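Local coordinates for protein amidohydrolase (Staphylococcus aureus, PDB 3NUR) that probably hydrolyses carbon-nitrogen bonds of linear amides, as a metal-dependent amidohydrolase with a TIM-barrel fold that holds a calcium ion in this crystal, at residues Q80-Q85 with P126-G131; A142-F147 with F179-N184; A165-G168 with K174-I177. One frame throughout, in Å; residues are numbered along the deposited sequence.

How the contacts relate
From the N terminus, contact 1 comes first. It closes a loop from helix 75-84 across strand 87-94 and helix 104-124 to strand 129-131, and so ties the end of a helix to a barrel strand paired in parallel with 87-94. Helix 140-152 then opens contact 2, which is completed by helix 176-185 after strand 159-162. Contact 3, 165-168 with 174-177, is nested inside that loop and links the turn after strand 159-162 to the residues leading into helix 176-185. Contacts 2 and 3 touch where Ala144 CB packs 3.7 Å from Ile177 CG1. Contact 1 lies in series with both, its centre about 27 Å from that of contact 2 and about 33 Å from that of contact 3.

Contact 1 of 3, residues Q80-Q85 with P126-G131; sequences QFMNNQ and PNRFVG
Selenomethionine Met82 and Asn83, near the C-terminal end of helix 75-84, meet Arg128 and Phe129 where the chain enters strand 129-131 of the TIM barrel. Strand 87-94 follows the helix and pairs in parallel with 129-131, so the contact joins a barrel helix to the strand beyond its immediate successor.

The polar part is a fork. Arg128 points NH1 and NH2 end-on at one atom, Asn83 OD1, each nitrogen 2.9 Å from that oxygen. Asn83 OD1 sits at the guanidinium edge, near its plane, and the amide is nearly coplanar with the guanidinium (8° apart). Of the two donors, NH1 reaches OD1 on a lone pair, whereas NH2 lies almost in line with the C=O bond. Neither bond is straight: both N-H...O angles are near 140°, as expected when two hydrogens converge on one acceptor. The guanidinium is also held by strand 87-94, because NH2 donates to Val87 O and NE to Gln88 O. Three acceptors thus fix its rotation, and two of them are backbone carbonyls at the beginning of the neighbouring strand.

The apolar part belongs to Met82, which is buried and runs past Arg128 in the opposite direction. Its SE makes a Met-aromatic contact with Phe129, 4.5 Å from the ring centroid and 56° off the ring normal, hence an oblique approach. The nearest ring atom is CE1, 3.6 Å from SE. Ile79 of the same helix and Leu92 of strand 87-94 also pack on Phe129.

A bend at the last torsion, chi3, turns the Met82 methyl away from the extended line of its chain, and CE comes to lie 3.3 Å from the backbone O of Arg128.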
ATOM      1  N   GLN A  80       1.681   8.032 -21.084  1.00 11.52           N
ATOM      2  CA  GLN A  80       1.039   9.321 -21.375  1.00 10.99           C
ATOM      3  C   GLN A  80       0.681   9.997 -20.047  1.00 14.85           C
ATOM      4  O   GLN A  80       1.015  11.175 -19.851  1.00 14.22           O
ATOM      5  CB  GLN A  80      -0.239   9.122 -22.212  1.00 11.82           C
ATOM      6  CG  GLN A  80      -0.907  10.448 -22.580  1.00 18.67           C
ATOM      7  CD  GLN A  80      -2.131  10.254 -23.426  1.00 46.61           C
ATOM      8  OE1 GLN A  80      -3.256  10.470 -22.970  1.00 43.10           O
ATOM      9  NE2 GLN A  80      -1.941   9.854 -24.685  1.00 42.46           N
ATOM     10  N   PHE A  81       0.053   9.227 -19.118  1.00  9.80           N
ATOM     11  CA  PHE A  81      -0.339   9.766 -17.824  1.00  9.24           C
ATOM     12  C   PHE A  81       0.882  10.230 -17.039  1.00 11.55           C
ATOM     13  O   PHE A  81       0.894  11.353 -16.550  1.00 11.98           O
ATOM     14  CB  PHE A  81      -1.171   8.748 -17.006  1.00 10.46           C
ATOM     15  CG  PHE A  81      -1.445   9.212 -15.582  1.00 10.61           C
ATOM     16  CD1 PHE A  81      -2.510  10.064 -15.303  1.00 13.99           C
ATOM     17  CD2 PHE A  81      -0.615   8.822 -14.534  1.00 13.23           C
ATOM     18  CE1 PHE A  81      -2.741  10.518 -13.995  1.00 14.98           C
ATOM     19  CE2 PHE A  81      -0.847   9.273 -13.229  1.00 15.93           C
ATOM     20  CZ  PHE A  81      -1.911  10.117 -12.971  1.00 14.34           C
HETATM   21  N   MSE A  82       1.914   9.378 -16.922  1.00  9.85           N
HETATM   22  CA  MSE A  82       3.115   9.707 -16.165  1.00  8.28           C
HETATM   23  C   MSE A  82       3.822  10.945 -16.710  1.00 14.80           C
HETATM   24  O   MSE A  82       4.144  11.849 -15.928  1.00 13.36           O
HETATM   25  CB  MSE A  82       4.071   8.526 -16.147  1.00  9.03           C
HETATM   26  CG  MSE A  82       3.510   7.335 -15.371  1.00 12.35           C
HETATM   27 SE   MSE A  82       4.517   5.741 -15.784  0.70 17.52          SE
HETATM   28  CE  MSE A  82       6.240   6.225 -15.025  1.00 13.35           C
ATOM     29  N   ASN A  83       4.018  11.009 -18.058  1.00 13.23           N
ATOM     30  CA  ASN A  83       4.686  12.150 -18.683  1.00 13.61           C
ATOM     31  C   ASN A  83       3.938  13.448 -18.500  1.00 15.89           C
ATOM     32  O   ASN A  83       4.556  14.451 -18.163  1.00 15.78           O
ATOM     33  CB  ASN A  83       4.963  11.891 -20.162  1.00 12.49           C
ATOM     34  CG  ASN A  83       6.067  10.876 -20.397  1.00 19.67           C
ATOM     35  OD1 ASN A  83       6.644  10.286 -19.471  1.00 13.93           O
ATOM     36  ND2 ASN A  83       6.352  10.600 -21.651  1.00 13.95           N
ATOM     37  N   ASN A  84       2.613  13.423 -18.656  1.00 11.98           N
ATOM     38  CA  ASN A  84       1.781  14.618 -18.488  1.00 11.96           C
ATOM     39  C   ASN A  84       1.707  15.094 -17.042  1.00 15.91           C
ATOM     40  O   ASN A  84       1.443  16.275 -16.799  1.00 14.85           O
ATOM     41  CB  ASN A  84       0.370  14.358 -19.009  1.00 16.21           C
ATOM     42  CG  ASN A  84       0.288  14.155 -20.509  1.00 36.69           C
ATOM     43  OD1 ASN A  84       1.258  14.325 -21.258  1.00 33.64           O
ATOM     44  ND2 ASN A  84      -0.871  13.742 -20.975  1.00 31.43           N
ATOM     45  N   GLN A  85       1.874  14.162 -16.085  1.00 11.63           N
ATOM     46  CA  GLN A  85       1.792  14.492 -14.647  1.00 11.14           C
ATOM     47  C   GLN A  85       3.135  14.589 -13.934  1.00 15.66           C
ATOM     48  O   GLN A  85       3.177  14.614 -12.692  1.00 14.83           O
ATOM     49  CB  GLN A  85       0.835  13.526 -13.922  1.00 11.94           C
ATOM     50  CG  GLN A  85      -0.612  13.561 -14.450  1.00 10.76           C
ATOM     51  CD  GLN A  85      -1.305  14.911 -14.363  1.00 21.06           C
ATOM     52  OE1 GLN A  85      -1.081  15.711 -13.446  1.00 18.34           O
ATOM     53  NE2 GLN A  85      -2.207  15.180 -15.306  1.00 18.49           N
ATOM     54  N   PRO A 126      13.422   0.190 -17.494  1.00 14.63           N
ATOM     55  CA  PRO A 126      13.963   0.202 -16.114  1.00 14.90           C
ATOM     56  C   PRO A 126      14.073   1.553 -15.444  1.00 18.57           C
ATOM     57  O   PRO A 126      14.242   1.611 -14.230  1.00 18.52           O
ATOM     58  CB  PRO A 126      15.361  -0.419 -16.283  1.00 16.43           C
ATOM     59  CG  PRO A 126      15.741  -0.073 -17.682  1.00 20.32           C
ATOM     60  CD  PRO A 126      14.452  -0.300 -18.438  1.00 15.99           C
ATOM     61  N   ASN A 127      14.053   2.626 -16.235  1.00 15.64           N
ATOM     62  CA  ASN A 127      14.164   3.971 -15.679  1.00 15.43           C
ATOM     63  C   ASN A 127      12.814   4.531 -15.232  1.00 17.76           C
ATOM     64  O   ASN A 127      12.791   5.530 -14.517  1.00 17.50           O
ATOM     65  CB  ASN A 127      14.818   4.914 -16.690  1.00 17.88           C
ATOM     66  CG  ASN A 127      16.228   4.506 -17.047  1.00 45.76           C
ATOM     67  OD1 ASN A 127      16.514   4.122 -18.183  1.00 46.92           O
ATOM     68  ND2 ASN A 127      17.131   4.530 -16.075  1.00 38.78           N
ATOM     69  N   ARG A 128      11.703   3.881 -15.608  1.00 14.35           N
ATOM     70  CA  ARG A 128      10.373   4.420 -15.291  1.00 13.08           C
ATOM     71  C   ARG A 128       9.571   3.620 -14.291  1.00 13.48           C
ATOM     72  O   ARG A 128       8.516   4.078 -13.850  1.00 11.52           O
ATOM     73  CB  ARG A 128       9.540   4.594 -16.585  1.00 12.98           C
ATOM     74  CG  ARG A 128      10.209   5.394 -17.716  1.00 14.68           C
ATOM     75  CD  ARG A 128      10.569   6.852 -17.359  1.00 15.25           C
ATOM     76  NE  ARG A 128       9.430   7.646 -16.868  1.00 12.41           N
ATOM     77  CZ  ARG A 128       8.553   8.278 -17.644  1.00 15.71           C
ATOM     78  NH1 ARG A 128       8.662   8.219 -18.972  1.00 12.40           N
ATOM     79  NH2 ARG A 128       7.566   8.983 -17.102  1.00 12.49           N
ATOM     80  N   PHE A 129      10.030   2.411 -13.983  1.00 10.43           N
ATOM     81  CA  PHE A 129       9.287   1.519 -13.097  1.00  9.50           C
ATOM     82  C   PHE A 129      10.146   0.803 -12.093  1.00 12.72           C
ATOM     83  O   PHE A 129      11.312   0.488 -12.349  1.00 12.83           O
ATOM     84  CB  PHE A 129       8.482   0.497 -13.918  1.00  9.77           C
ATOM     85  CG  PHE A 129       7.521   1.112 -14.904  1.00 10.67           C
ATOM     86  CD1 PHE A 129       6.333   1.706 -14.471  1.00 12.03           C
ATOM     87  CD2 PHE A 129       7.817   1.141 -16.261  1.00 12.96           C
ATOM     88  CE1 PHE A 129       5.462   2.300 -15.382  1.00 12.85           C
ATOM     89  CE2 PHE A 129       6.935   1.720 -17.176  1.00 15.99           C
ATOM     90  CZ  PHE A 129       5.756   2.286 -16.732  1.00 14.85           C
ATOM     91  N   VAL A 130       9.549   0.550 -10.938  1.00  9.81           N
ATOM     92  CA  VAL A 130      10.122  -0.222  -9.841  1.00  9.95           C
ATOM     93  C   VAL A 130       8.997  -1.218  -9.459  1.00 12.79           C
ATOM     94  O   VAL A 130       7.810  -0.868  -9.525  1.00 13.07           O
ATOM     95  CB  VAL A 130      10.560   0.698  -8.670  1.00 14.66           C
ATOM     96  CG1 VAL A 130      10.824  -0.097  -7.401  1.00 14.97           C
ATOM     97  CG2 VAL A 130      11.811   1.496  -9.049  1.00 14.87           C
ATOM     98  N   GLY A 131       9.362  -2.441  -9.090  1.00  8.76           N
ATOM     99  CA  GLY A 131       8.327  -3.413  -8.753  1.00  8.52           C
ATOM    100  C   GLY A 131       8.135  -3.684  -7.281  1.00 11.37           C
ATOM    101  O   GLY A 131       9.095  -3.681  -6.503  1.00 10.37           O
TER

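Contact 2 of 3, residues A142-F147 with F179-N184; sequences AAAREF and FKTAEN
Phe147 of helix 140-152 lies against Thr181 and Ala182 of helix 176-185, in a pairing of two successive outer helices of the TIM barrel. The short segments run nearly parallel, with their axes 9.5 Å apart at closest approach and a crossing angle of -16°. Strand 159-162 lies between the two helices in the chain, and parallel neighbours of this kind follow from the repeated beta-alpha succession of the barrel.

The tight part has two places. On the side of strand 189-192, CG of Phe147 stands opposite the backbone N across the CA-CB bond (chi1 -157°), which carries the ring over to the second helix. There CE2 comes 3.6 Å from Ala182 CB, an oblique approach to the ring. Ile189 of that strand packs on both residues, so this ring is wedged among two helices and a strand. The other close place is Ala144 with Thr181, where the backbones are nearest, 6.1 Å between the two CA atoms. Here the hydroxyl branch OG1 of Thr181 comes 3.5 Å from Ala144 CB, and its methyl CG2 lies 3.6 Å from the backbone O of Ala144.

Looser is the passage of that methyl alongside Phe147, with Thr181 CG2 4.0 Å from Phe147 CB; Thr181 itself is partly exposed.

No hydrogen bond crosses between the segments. Thr181 OG1 is bonded to Ile177 O within its own helix, so its polar need is met locally, which implies that the two helices are held here by shape and apolar burial.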
ATOM      1  N   ALA A 142       5.629 -19.942   2.006  1.00 14.74           N
ATOM      2  CA  ALA A 142       5.808 -19.826   0.562  1.00 14.74           C
ATOM      3  C   ALA A 142       5.859 -18.339   0.177  1.00 15.88           C
ATOM      4  O   ALA A 142       6.640 -17.965  -0.697  1.00 14.37           O
ATOM      5  CB  ALA A 142       4.686 -20.526  -0.177  1.00 15.80           C
ATOM      6  N   ALA A 143       5.059 -17.494   0.858  1.00 11.85           N
ATOM      7  CA  ALA A 143       5.038 -16.043   0.614  1.00 11.44           C
ATOM      8  C   ALA A 143       6.384 -15.415   0.969  1.00 14.28           C
ATOM      9  O   ALA A 143       6.879 -14.571   0.223  1.00 12.37           O
ATOM     10  CB  ALA A 143       3.925 -15.378   1.418  1.00 12.01           C
ATOM     11  N   ALA A 144       6.995 -15.838   2.089  1.00 11.89           N
ATOM     12  CA  ALA A 144       8.306 -15.322   2.499  1.00 12.16           C
ATOM     13  C   ALA A 144       9.403 -15.714   1.490  1.00 14.39           C
ATOM     14  O   ALA A 144      10.278 -14.906   1.204  1.00 13.15           O
ATOM     15  CB  ALA A 144       8.661 -15.812   3.904  1.00 12.86           C
ATOM     16  N   ARG A 145       9.338 -16.932   0.922  1.00 12.63           N
ATOM     17  CA  ARG A 145      10.312 -17.378  -0.093  1.00 12.65           C
ATOM     18  C   ARG A 145      10.111 -16.611  -1.410  1.00 16.36           C
ATOM     19  O   ARG A 145      11.090 -16.215  -2.048  1.00 16.03           O
ATOM     20  CB  ARG A 145      10.194 -18.903  -0.339  1.00 15.61           C
ATOM     21  CG  ARG A 145      10.650 -19.754   0.856  1.00 25.27           C
ATOM     22  CD  ARG A 145      10.898 -21.224   0.493  1.00 33.73           C
ATOM     23  NE  ARG A 145       9.742 -21.844  -0.158  1.00 37.17           N
ATOM     24  CZ  ARG A 145       8.749 -22.454   0.485  1.00 50.18           C
ATOM     25  NH1 ARG A 145       8.770 -22.558   1.808  1.00 36.51           N
ATOM     26  NH2 ARG A 145       7.727 -22.964  -0.190  1.00 35.61           N
ATOM     27  N   GLU A 146       8.850 -16.351  -1.791  1.00 13.26           N
ATOM     28  CA  GLU A 146       8.554 -15.560  -2.999  1.00 12.91           C
ATOM     29  C   GLU A 146       8.978 -14.101  -2.815  1.00 13.62           C
ATOM     30  O   GLU A 146       9.419 -13.464  -3.765  1.00 11.63           O
ATOM     31  CB  GLU A 146       7.069 -15.650  -3.383  1.00 13.83           C
ATOM     32  CG  GLU A 146       6.692 -14.925  -4.676  1.00 17.62           C
ATOM     33  CD  GLU A 146       7.387 -15.351  -5.964  1.00 19.91           C
ATOM     34  OE1 GLU A 146       8.182 -16.322  -5.935  1.00 20.15           O
ATOM     35  OE2 GLU A 146       7.098 -14.742  -7.018  1.00 18.03           O
ATOM     36  N   PHE A 147       8.858 -13.590  -1.593  1.00 10.76           N
ATOM     37  CA  PHE A 147       9.289 -12.234  -1.243  1.00 10.43           C
ATOM     38  C   PHE A 147      10.802 -12.110  -1.489  1.00 15.56           C
ATOM     39  O   PHE A 147      11.250 -11.164  -2.142  1.00 14.04           O
ATOM     40  CB  PHE A 147       8.977 -11.944   0.245  1.00 11.06           C
ATOM     41  CG  PHE A 147       8.834 -10.497   0.678  1.00 10.67           C
ATOM     42  CD1 PHE A 147       9.205  -9.454  -0.169  1.00 13.18           C
ATOM     43  CD2 PHE A 147       8.311 -10.180   1.929  1.00 11.63           C
ATOM     44  CE1 PHE A 147       9.072  -8.113   0.235  1.00 13.40           C
ATOM     45  CE2 PHE A 147       8.162  -8.846   2.327  1.00 13.84           C
ATOM     46  CZ  PHE A 147       8.551  -7.816   1.481  1.00 12.14           C
ATOM     47  N   PHE A 179       6.862 -10.412   7.862  1.00 10.14           N
ATOM     48  CA  PHE A 179       7.427  -9.176   8.416  1.00 10.45           C
ATOM     49  C   PHE A 179       8.916  -9.332   8.696  1.00 13.32           C
ATOM     50  O   PHE A 179       9.670  -8.408   8.431  1.00 11.68           O
ATOM     51  CB  PHE A 179       6.640  -8.721   9.657  1.00 11.24           C
ATOM     52  CG  PHE A 179       5.176  -8.562   9.307  1.00 11.18           C
ATOM     53  CD1 PHE A 179       4.719  -7.418   8.649  1.00 12.99           C
ATOM     54  CD2 PHE A 179       4.267  -9.576   9.576  1.00 12.00           C
ATOM     55  CE1 PHE A 179       3.374  -7.294   8.275  1.00 12.72           C
ATOM     56  CE2 PHE A 179       2.923  -9.453   9.197  1.00 14.52           C
ATOM     57  CZ  PHE A 179       2.489  -8.324   8.539  1.00 12.71           C
ATOM     58  N   LYS A 180       9.332 -10.505   9.229  1.00 11.41           N
ATOM     59  CA  LYS A 180      10.731 -10.833   9.500  1.00 12.01           C
ATOM     60  C   LYS A 180      11.515 -10.765   8.185  1.00 15.03           C
ATOM     61  O   LYS A 180      12.595 -10.189   8.150  1.00 14.04           O
ATOM     62  CB  LYS A 180      10.827 -12.250  10.088  1.00 14.22           C
ATOM     63  CG  LYS A 180      12.239 -12.650  10.514  1.00 24.13           C
ATOM     64  CD  LYS A 180      12.209 -14.020  11.194  1.00 28.85           C
ATOM     65  CE  LYS A 180      13.434 -14.255  12.031  1.00 45.73           C
ATOM     66  NZ  LYS A 180      13.295 -15.484  12.858  1.00 60.40           N
ATOM     67  N   THR A 181      10.934 -11.304   7.104  1.00 13.44           N
ATOM     68  CA  THR A 181      11.544 -11.330   5.776  1.00 12.36           C
ATOM     69  C   THR A 181      11.733  -9.919   5.234  1.00 14.52           C
ATOM     70  O   THR A 181      12.828  -9.584   4.796  1.00 13.17           O
ATOM     71  CB  THR A 181      10.780 -12.288   4.856  1.00 16.55           C
ATOM     72  OG1 THR A 181      10.838 -13.592   5.435  1.00 17.06           O
ATOM     73  CG2 THR A 181      11.359 -12.342   3.470  1.00 17.42           C
ATOM     74  N   ALA A 182      10.678  -9.077   5.316  1.00 11.30           N
ATOM     75  CA  ALA A 182      10.752  -7.682   4.887  1.00 11.05           C
ATOM     76  C   ALA A 182      11.875  -6.932   5.630  1.00 13.34           C
ATOM     77  O   ALA A 182      12.663  -6.253   4.976  1.00 12.47           O
ATOM     78  CB  ALA A 182       9.412  -6.985   5.105  1.00 11.11           C
ATOM     79  N   GLU A 183      11.995  -7.098   6.962  1.00 11.52           N
ATOM     80  CA  GLU A 183      13.061  -6.403   7.698  1.00 10.91           C
ATOM     81  C   GLU A 183      14.454  -6.884   7.247  1.00 15.76           C
ATOM     82  O   GLU A 183      15.333  -6.061   6.977  1.00 14.25           O
ATOM     83  CB  GLU A 183      12.889  -6.549   9.211  1.00 12.26           C
ATOM     84  CG  GLU A 183      13.747  -5.540   9.971  1.00 14.85           C
ATOM     85  CD  GLU A 183      14.088  -5.844  11.416  1.00 28.15           C
ATOM     86  OE1 GLU A 183      14.234  -7.037  11.766  1.00 21.19           O
ATOM     87  OE2 GLU A 183      14.238  -4.876  12.196  1.00 16.95           O
ATOM     88  N   ASN A 184      14.618  -8.216   7.112  1.00 14.73           N
ATOM     89  CA  ASN A 184      15.862  -8.854   6.659  1.00 15.08           C
ATOM     90  C   ASN A 184      16.274  -8.336   5.283  1.00 18.99           C
ATOM     91  O   ASN A 184      17.458  -8.087   5.063  1.00 19.63           O
ATOM     92  CB  ASN A 184      15.707 -10.375   6.621  1.00 16.34           C
ATOM     93  CG  ASN A 184      15.917 -11.066   7.956  1.00 45.17           C
ATOM     94  OD1 ASN A 184      16.310 -10.456   8.960  1.00 38.50           O
ATOM     95  ND2 ASN A 184      15.668 -12.374   7.997  1.00 37.37           N
TER

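Contact 3 of 3, residues A165-G168 with K174-I177; sequences AQDG and KYDI
A type I beta turn, Ala165 to Gly168, in the loop between strand 159-162 and helix 176-185 of the TIM barrel, is joined through Asp167 to Lys174 and Tyr175, in the residues leading into that helix. Across the contact the carboxylate of Asp167 serves two partners. Its OD1 accepts a very short hydrogen bond from Tyr175 OH, 2.5 Å away, and lies at the ring edge in plane, while the carboxylate itself is turned 71° from the ring. Its OD2 forms a salt bridge with Lys174 NZ at 2.7 Å, met on the syn side and 16° out of the carboxylate plane.

The lysine chain is otherwise extended beyond CB but bends at chi3 (-74°), and this kink helps bring NZ to Asp167 OD2. Lys174 also covers one face of the Tyr175 ring, with CG 3.5 Å above the plane and offset toward the rim. A weak bond of 3.2 Å from Lys174 NZ to Tyr175 OH closes the triangle. The nearby ammonium would probably favour the charged carboxylate.

Ala165 CB packs 3.5 Å from Tyr175 CZ, and Pro140 lies against the same tyrosine. The turn is closed by Gly168 N bonding to Ala165 O at 3.1 Å. Together these contacts pin a strand-to-helix loop of a beta-alpha unit, the repeating element of a TIM barrel.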
ATOM      1  N   ALA A 165      -5.717 -12.176   5.369  1.00 12.72           N
ATOM      2  CA  ALA A 165      -5.710 -13.606   5.128  1.00 12.29           C
ATOM      3  C   ALA A 165      -7.134 -14.189   5.273  1.00 15.69           C
ATOM      4  O   ALA A 165      -8.020 -13.552   5.850  1.00 14.49           O
ATOM      5  CB  ALA A 165      -4.761 -14.271   6.118  1.00 13.34           C
ATOM      6  N   GLN A 166      -7.349 -15.414   4.770  1.00 12.44           N
ATOM      7  CA  GLN A 166      -8.646 -16.101   4.862  1.00 13.25           C
ATOM      8  C   GLN A 166      -9.071 -16.292   6.324  1.00 17.54           C
ATOM      9  O   GLN A 166     -10.267 -16.352   6.611  1.00 19.63           O
ATOM     10  CB  GLN A 166      -8.564 -17.463   4.128  1.00 15.45           C
ATOM     11  CG  GLN A 166      -9.899 -18.143   3.858  1.00 40.19           C
ATOM     12  CD  GLN A 166      -9.759 -19.455   3.111  1.00 68.53           C
ATOM     13  OE1 GLN A 166     -10.452 -19.702   2.116  1.00 69.29           O
ATOM     14  NE2 GLN A 166      -8.882 -20.342   3.581  1.00 55.29           N
ATOM     15  N   ASP A 167      -8.099 -16.360   7.251  1.00 13.07           N
ATOM     16  CA  ASP A 167      -8.409 -16.565   8.667  1.00 13.95           C
ATOM     17  C   ASP A 167      -8.258 -15.314   9.551  1.00 17.11           C
ATOM     18  O   ASP A 167      -8.266 -15.414  10.777  1.00 17.53           O
ATOM     19  CB  ASP A 167      -7.626 -17.770   9.215  1.00 15.83           C
ATOM     20  CG  ASP A 167      -6.114 -17.661   9.070  1.00 20.05           C
ATOM     21  OD1 ASP A 167      -5.617 -16.548   8.775  1.00 17.21           O
ATOM     22  OD2 ASP A 167      -5.433 -18.689   9.216  1.00 20.96           O
ATOM     23  N   GLY A 168      -8.128 -14.150   8.927  1.00 12.51           N
ATOM     24  CA  GLY A 168      -8.032 -12.905   9.677  1.00 11.05           C
ATOM     25  C   GLY A 168      -6.841 -12.026   9.374  1.00 13.58           C
ATOM     26  O   GLY A 168      -6.215 -12.127   8.315  1.00 12.89           O
ATOM     27  N   LYS A 174       1.454 -17.089  12.729  1.00 11.51           N
ATOM     28  CA  LYS A 174       1.804 -17.769  11.473  1.00 10.99           C
ATOM     29  C   LYS A 174       2.293 -16.830  10.355  1.00 16.38           C
ATOM     30  O   LYS A 174       2.978 -17.301   9.439  1.00 15.30           O
ATOM     31  CB  LYS A 174       0.644 -18.675  10.985  1.00 14.17           C
ATOM     32  CG  LYS A 174      -0.643 -17.893  10.657  1.00 19.67           C
ATOM     33  CD  LYS A 174      -1.858 -18.730  10.283  1.00 22.84           C
ATOM     34  CE  LYS A 174      -1.771 -19.328   8.906  1.00 22.76           C
ATOM     35  NZ  LYS A 174      -3.081 -19.838   8.436  1.00 24.33           N
ATOM     36  N   TYR A 175       1.940 -15.510  10.432  1.00 13.00           N
ATOM     37  CA  TYR A 175       2.324 -14.515   9.429  1.00 11.83           C
ATOM     38  C   TYR A 175       3.572 -13.733   9.809  1.00 14.84           C
ATOM     39  O   TYR A 175       4.098 -12.996   8.979  1.00 14.14           O
ATOM     40  CB  TYR A 175       1.132 -13.586   9.081  1.00 11.74           C
ATOM     41  CG  TYR A 175      -0.095 -14.372   8.677  1.00 12.07           C
ATOM     42  CD1 TYR A 175      -0.131 -15.079   7.479  1.00 13.72           C
ATOM     43  CD2 TYR A 175      -1.203 -14.449   9.517  1.00 12.18           C
ATOM     44  CE1 TYR A 175      -1.227 -15.873   7.138  1.00 15.01           C
ATOM     45  CE2 TYR A 175      -2.318 -15.207   9.171  1.00 13.21           C
ATOM     46  CZ  TYR A 175      -2.325 -15.923   7.983  1.00 18.04           C
ATOM     47  OH  TYR A 175      -3.414 -16.700   7.660  1.00 15.46           O
ATOM     48  N   ASP A 176       4.100 -13.945  11.030  1.00 12.89           N
ATOM     49  CA  ASP A 176       5.302 -13.243  11.506  1.00 13.86           C
ATOM     50  C   ASP A 176       6.468 -13.311  10.494  1.00 16.64           C
ATOM     51  O   ASP A 176       7.129 -12.305  10.267  1.00 15.53           O
ATOM     52  CB  ASP A 176       5.748 -13.803  12.869  1.00 17.04           C
ATOM     53  CG  ASP A 176       6.873 -12.999  13.477  1.00 24.83           C
ATOM     54  OD1 ASP A 176       6.584 -11.983  14.133  1.00 25.96           O
ATOM     55  OD2 ASP A 176       8.028 -13.356  13.254  1.00 26.74           O
ATOM     56  N   ILE A 177       6.656 -14.480   9.845  1.00 14.29           N
ATOM     57  CA  ILE A 177       7.706 -14.726   8.851  1.00 12.33           C
ATOM     58  C   ILE A 177       7.736 -13.707   7.694  1.00 14.64           C
ATOM     59  O   ILE A 177       8.820 -13.406   7.178  1.00 14.93           O
ATOM     60  CB  ILE A 177       7.655 -16.205   8.347  1.00 14.43           C
ATOM     61  CG1 ILE A 177       8.921 -16.614   7.547  1.00 15.23           C
ATOM     62  CG2 ILE A 177       6.370 -16.527   7.578  1.00 14.35           C
ATOM     63  CD1 ILE A 177      10.240 -16.505   8.326  1.00 24.01           C
TER